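Local coordinates for T9SS C-terminal target domain-containing protein (Bacteroides cellulosilyticus, PDB 5JVK), which probably hydrolyses O-glycosidic bonds as a family 39 glycoside hydrolase of a gut symbiont, at residues S119-T131 with F399-A412. Numbering follows the deposited sequence.
Sequences SKTFRLIRMAGFT and FSPKPSYQAAAVVA
Tyr405 reaches from helix 403-412 to the last turn of helix 119-127. Its OH donates to Leu124 O at 2.6 Å, in the carbonyl plane and on a lone pair. Tyr405 CG lies anti to the backbone N (chi1 -174°), which carries the ring toward helix 119-127. Ala128 CB packs against Tyr405 CE2 at 3.7 Å. A phenylalanine here would probably keep much of this packing but leave Leu124 O without its hydroxyl donor.

Packing is tight where helix 119-127 ends in a Schellman motif at Gly129. Ala412 CB sits 3.8 Å from Gly129 CA. Ala409 CA makes a CA-H...O contact with Ala128 O at 3.4 Å. In the parallel eight-stranded (beta/alpha) barrel, helix 118-127 links strands 106-109 and 132-138, and helix 403-415 follows the last strand, 373-375.

Toward solvent the contact is looser, where Lys120 and Phe399 are both partly exposed. Lys120 bends at chi3 and chi4, setting NZ squarely over one face of the Phe399 ring, 3.4 Å from its centroid, as a cation-pi pair. NZ also forms a salt bridge with Asp115. Thr121 OG1 meets the edge of the same ring, and Leu124 CD1 lies 4.0 Å from Phe399 CD1.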
loop_
_atom_site.group_PDB
_atom_site.type_symbol
_atom_site.label_atom_id
_atom_site.label_comp_id
_atom_site.label_asym_id
_atom_site.label_seq_id
_atom_site.Cartn_x
_atom_site.Cartn_y
_atom_site.Cartn_z
ATOM N N SER A 119 -1.841 -14.884 -10.600
ATOM C CA SER A 119 -2.942 -15.303 -9.725
ATOM C C SER A 119 -2.506 -15.457 -8.263
ATOM O O SER A 119 -3.253 -15.092 -7.357
ATOM C CB SER A 119 -3.571 -16.605 -10.232
ATOM O OG SER A 119 -2.595 -17.626 -10.340
ATOM N N LYS A 120 -1.301 -15.983 -8.043
ATOM C CA LYS A 120 -0.744 -16.139 -6.694
ATOM C C LYS A 120 -0.458 -14.793 -6.035
ATOM O O LYS A 120 -0.852 -14.567 -4.892
ATOM C CB LYS A 120 0.538 -16.980 -6.729
ATOM C CG LYS A 120 1.123 -17.289 -5.354
ATOM C CD LYS A 120 2.061 -18.488 -5.372
ATOM C CE LYS A 120 3.339 -18.232 -6.159
ATOM N NZ LYS A 120 4.205 -17.201 -5.529
ATOM N N THR A 121 0.231 -13.913 -6.761
ATOM C CA THR A 121 0.554 -12.567 -6.273
ATOM C C THR A 121 -0.715 -11.761 -5.961
ATOM O O THR A 121 -0.779 -11.103 -4.924
ATOM C CB THR A 121 1.477 -11.806 -7.264
ATOM O OG1 THR A 121 2.777 -12.411 -7.260
ATOM C CG2 THR A 121 1.629 -10.329 -6.893
ATOM N N PHE A 122 -1.717 -11.833 -6.838
ATOM C CA PHE A 122 -2.974 -11.092 -6.630
ATOM C C PHE A 122 -3.892 -11.691 -5.570
ATOM O O PHE A 122 -4.712 -10.973 -4.998
ATOM C CB PHE A 122 -3.721 -10.857 -7.948
ATOM C CG PHE A 122 -3.310 -9.591 -8.633
ATOM C CD1 PHE A 122 -2.106 -9.519 -9.324
ATOM C CD2 PHE A 122 -4.095 -8.449 -8.535
ATOM C CE1 PHE A 122 -1.711 -8.337 -9.932
ATOM C CE2 PHE A 122 -3.707 -7.268 -9.140
ATOM C CZ PHE A 122 -2.514 -7.209 -9.841
ATOM N N ARG A 123 -3.753 -12.988 -5.309
ATOM C CA ARG A 123 -4.405 -13.622 -4.160
ATOM C C ARG A 123 -3.796 -13.097 -2.853
ATOM O O ARG A 123 -4.514 -12.854 -1.881
ATOM C CB ARG A 123 -4.270 -15.146 -4.249
ATOM C CG ARG A 123 -5.069 -15.940 -3.223
ATOM C CD ARG A 123 -4.979 -17.433 -3.524
ATOM N NE ARG A 123 -5.032 -18.259 -2.314
ATOM C CZ ARG A 123 -4.673 -19.546 -2.239
ATOM N NH1 ARG A 123 -4.222 -20.208 -3.308
ATOM N NH2 ARG A 123 -4.762 -20.187 -1.074
ATOM N N LEU A 124 -2.473 -12.919 -2.844
ATOM C CA LEU A 124 -1.768 -12.352 -1.691
ATOM C C LEU A 124 -2.070 -10.860 -1.499
ATOM O O LEU A 124 -2.155 -10.393 -0.365
ATOM C CB LEU A 124 -0.257 -12.584 -1.811
ATOM C CG LEU A 124 0.192 -14.050 -1.732
ATOM C CD1 LEU A 124 1.555 -14.254 -2.369
ATOM C CD2 LEU A 124 0.209 -14.534 -0.292
ATOM N N ILE A 125 -2.227 -10.124 -2.601
ATOM C CA ILE A 125 -2.652 -8.719 -2.551
ATOM C C ILE A 125 -4.069 -8.596 -1.982
ATOM O O ILE A 125 -4.332 -7.693 -1.183
ATOM C CB ILE A 125 -2.566 -8.029 -3.941
ATOM C CG1 ILE A 125 -1.100 -7.884 -4.374
ATOM C CG2 ILE A 125 -3.224 -6.647 -3.919
ATOM C CD1 ILE A 125 -0.896 -7.707 -5.866
ATOM N N ARG A 126 -4.964 -9.495 -2.396
ATOM C CA ARG A 126 -6.357 -9.511 -1.918
ATOM C C ARG A 126 -6.462 -9.710 -0.404
ATOM O O ARG A 126 -7.202 -8.988 0.266
ATOM C CB ARG A 126 -7.173 -10.595 -2.647
ATOM C CG ARG A 126 -8.570 -10.867 -2.089
ATOM C CD ARG A 126 -9.465 -9.637 -2.110
ATOM N NE ARG A 126 -10.770 -9.914 -1.506
ATOM C CZ ARG A 126 -11.015 -10.013 -0.194
ATOM N NH1 ARG A 126 -10.045 -9.853 0.710
ATOM N NH2 ARG A 126 -12.254 -10.268 0.222
ATOM N N MET A 127 -5.726 -10.686 0.123
ATOM C CA MET A 127 -5.768 -11.001 1.556
ATOM C C MET A 127 -5.125 -9.924 2.447
ATOM O O MET A 127 -5.351 -9.913 3.657
ATOM C CB MET A 127 -5.133 -12.375 1.824
ATOM C CG MET A 127 -5.943 -13.539 1.273
ATOM S SD MET A 127 -5.269 -15.158 1.706
ATOM C CE MET A 127 -3.777 -15.187 0.715
ATOM N N ALA A 128 -4.315 -9.042 1.855
ATOM C CA ALA A 128 -3.798 -7.853 2.551
ATOM C C ALA A 128 -4.833 -6.725 2.671
ATOM O O ALA A 128 -4.609 -5.766 3.415
ATOM C CB ALA A 128 -2.547 -7.336 1.858
ATOM N N GLY A 129 -5.936 -6.823 1.924
ATOM C CA GLY A 129 -7.068 -5.898 2.035
ATOM C C GLY A 129 -7.111 -4.788 0.998
ATOM O O GLY A 129 -8.000 -3.943 1.047
ATOM N N PHE A 130 -6.173 -4.788 0.052
ATOM C CA PHE A 130 -6.082 -3.721 -0.945
ATOM C C PHE A 130 -7.176 -3.833 -2.010
ATOM O O PHE A 130 -7.566 -4.940 -2.397
ATOM C CB PHE A 130 -4.711 -3.734 -1.624
ATOM C CG PHE A 130 -3.561 -3.489 -0.683
ATOM C CD1 PHE A 130 -3.300 -2.208 -0.199
ATOM C CD2 PHE A 130 -2.728 -4.534 -0.289
ATOM C CE1 PHE A 130 -2.239 -1.977 0.666
ATOM C CE2 PHE A 130 -1.665 -4.311 0.573
ATOM C CZ PHE A 130 -1.418 -3.029 1.052
ATOM N N THR A 131 -7.672 -2.679 -2.458
ATOM C CA THR A 131 -8.631 -2.583 -3.568
ATOM C C THR A 131 -8.073 -1.874 -4.808
ATOM O O THR A 131 -8.784 -1.732 -5.807
ATOM C CB THR A 131 -9.890 -1.817 -3.133
ATOM O OG1 THR A 131 -9.520 -0.503 -2.706
ATOM C CG2 THR A 131 -10.594 -2.548 -2.008
ATOM N N PHE A 399 8.340 -14.728 -1.243
ATOM C CA PHE A 399 6.908 -14.629 -0.903
ATOM C C PHE A 399 6.574 -14.879 0.582
ATOM O O PHE A 399 5.414 -15.091 0.933
ATOM C CB PHE A 399 6.059 -15.497 -1.850
ATOM C CG PHE A 399 6.152 -15.079 -3.295
ATOM C CD1 PHE A 399 5.227 -14.189 -3.836
ATOM C CD2 PHE A 399 7.171 -15.563 -4.113
ATOM C CE1 PHE A 399 5.315 -13.795 -5.168
ATOM C CE2 PHE A 399 7.264 -15.171 -5.446
ATOM C CZ PHE A 399 6.334 -14.286 -5.972
ATOM N N SER A 400 7.582 -14.796 1.452
ATOM C CA SER A 400 7.384 -14.909 2.893
ATOM C C SER A 400 6.882 -13.558 3.402
ATOM O O SER A 400 7.482 -12.531 3.082
ATOM C CB SER A 400 8.703 -15.268 3.581
ATOM O OG SER A 400 8.531 -15.438 4.972
ATOM N N PRO A 401 5.784 -13.543 4.186
ATOM C CA PRO A 401 5.252 -12.266 4.672
ATOM C C PRO A 401 6.109 -11.644 5.772
ATOM O O PRO A 401 6.596 -12.355 6.655
ATOM C CB PRO A 401 3.870 -12.644 5.214
ATOM C CG PRO A 401 4.023 -14.057 5.651
ATOM C CD PRO A 401 4.988 -14.683 4.680
ATOM N N LYS A 402 6.305 -10.330 5.683
ATOM C CA LYS A 402 6.923 -9.544 6.748
ATOM C C LYS A 402 5.798 -9.060 7.675
ATOM O O LYS A 402 4.623 -9.158 7.303
ATOM C CB LYS A 402 7.693 -8.364 6.151
ATOM C CG LYS A 402 8.869 -8.780 5.270
ATOM C CD LYS A 402 9.301 -7.668 4.328
ATOM C CE LYS A 402 9.821 -6.459 5.087
ATOM N NZ LYS A 402 10.354 -5.410 4.178
ATOM N N PRO A 403 6.137 -8.556 8.884
ATOM C CA PRO A 403 5.102 -8.039 9.801
ATOM C C PRO A 403 4.166 -6.974 9.205
ATOM O O PRO A 403 2.998 -6.911 9.589
ATOM C CB PRO A 403 5.923 -7.437 10.944
ATOM C CG PRO A 403 7.162 -8.254 10.969
ATOM C CD PRO A 403 7.465 -8.564 9.530
ATOM N N SER A 404 4.680 -6.159 8.280
ATOM C CA SER A 404 3.889 -5.128 7.610
ATOM C C SER A 404 2.700 -5.675 6.822
ATOM O O SER A 404 1.679 -4.992 6.686
ATOM C CB SER A 404 4.777 -4.278 6.699
ATOM O OG SER A 404 5.466 -5.086 5.766
ATOM N N TYR A 405 2.832 -6.897 6.305
ATOM C CA TYR A 405 1.720 -7.580 5.650
ATOM C C TYR A 405 0.567 -7.808 6.626
ATOM O O TYR A 405 -0.585 -7.507 6.312
ATOM C CB TYR A 405 2.164 -8.921 5.059
ATOM C CG TYR A 405 1.077 -9.583 4.253
ATOM C CD1 TYR A 405 0.089 -10.351 4.874
ATOM C CD2 TYR A 405 1.014 -9.420 2.873
ATOM C CE1 TYR A 405 -0.924 -10.942 4.140
ATOM C CE2 TYR A 405 0.007 -10.016 2.130
ATOM C CZ TYR A 405 -0.961 -10.773 2.769
ATOM O OH TYR A 405 -1.960 -11.357 2.037
ATOM N N GLN A 406 0.891 -8.363 7.793
ATOM C CA GLN A 406 -0.091 -8.622 8.846
ATOM C C GLN A 406 -0.788 -7.327 9.260
ATOM O O GLN A 406 -2.012 -7.291 9.386
ATOM C CB GLN A 406 0.587 -9.249 10.070
ATOM C CG GLN A 406 -0.370 -9.775 11.136
ATOM C CD GLN A 406 -0.944 -11.148 10.822
ATOM O OE1 GLN A 406 -0.384 -11.913 10.038
ATOM N NE2 GLN A 406 -2.070 -11.468 11.453
ATOM N N ALA A 407 0.002 -6.277 9.474
ATOM C CA ALA A 407 -0.524 -4.960 9.849
ATOM C C ALA A 407 -1.481 -4.383 8.806
ATOM O O ALA A 407 -2.477 -3.765 9.167
ATOM C CB ALA A 407 0.618 -3.988 10.108
ATOM N N ALA A 408 -1.175 -4.595 7.526
ATOM C CA ALA A 408 -2.033 -4.149 6.420
ATOM C C ALA A 408 -3.387 -4.867 6.398
ATOM O O ALA A 408 -4.431 -4.231 6.247
ATOM C CB ALA A 408 -1.320 -4.338 5.088
ATOM N N ALA A 409 -3.360 -6.189 6.538
ATOM C CA ALA A 409 -4.586 -6.992 6.559
ATOM C C ALA A 409 -5.482 -6.627 7.740
ATOM O O ALA A 409 -6.702 -6.489 7.583
ATOM C CB ALA A 409 -4.249 -8.476 6.591
ATOM N N VAL A 410 -4.872 -6.455 8.911
ATOM C CA VAL A 410 -5.618 -6.143 10.130
ATOM C C VAL A 410 -6.203 -4.726 10.062
ATOM O O VAL A 410 -7.394 -4.544 10.336
ATOM C CB VAL A 410 -4.756 -6.340 11.400
ATOM C CG1 VAL A 410 -5.491 -5.864 12.650
ATOM C CG2 VAL A 410 -4.357 -7.804 11.551
ATOM N N VAL A 411 -5.389 -3.738 9.683
ATOM C CA VAL A 411 -5.868 -2.349 9.596
ATOM C C VAL A 411 -6.949 -2.173 8.516
ATOM O O VAL A 411 -7.866 -1.371 8.686
ATOM C CB VAL A 411 -4.709 -1.324 9.424
ATOM C CG1 VAL A 411 -4.144 -1.326 8.009
ATOM C CG2 VAL A 411 -5.169 0.075 9.818
ATOM N N ALA A 412 -6.837 -2.930 7.423
ATOM C CA ALA A 412 -7.874 -2.976 6.391
ATOM C C ALA A 412 -9.193 -3.539 6.922
ATOM O O ALA A 412 -10.258 -2.992 6.631
ATOM C CB ALA A 412 -7.405 -3.804 5.205
#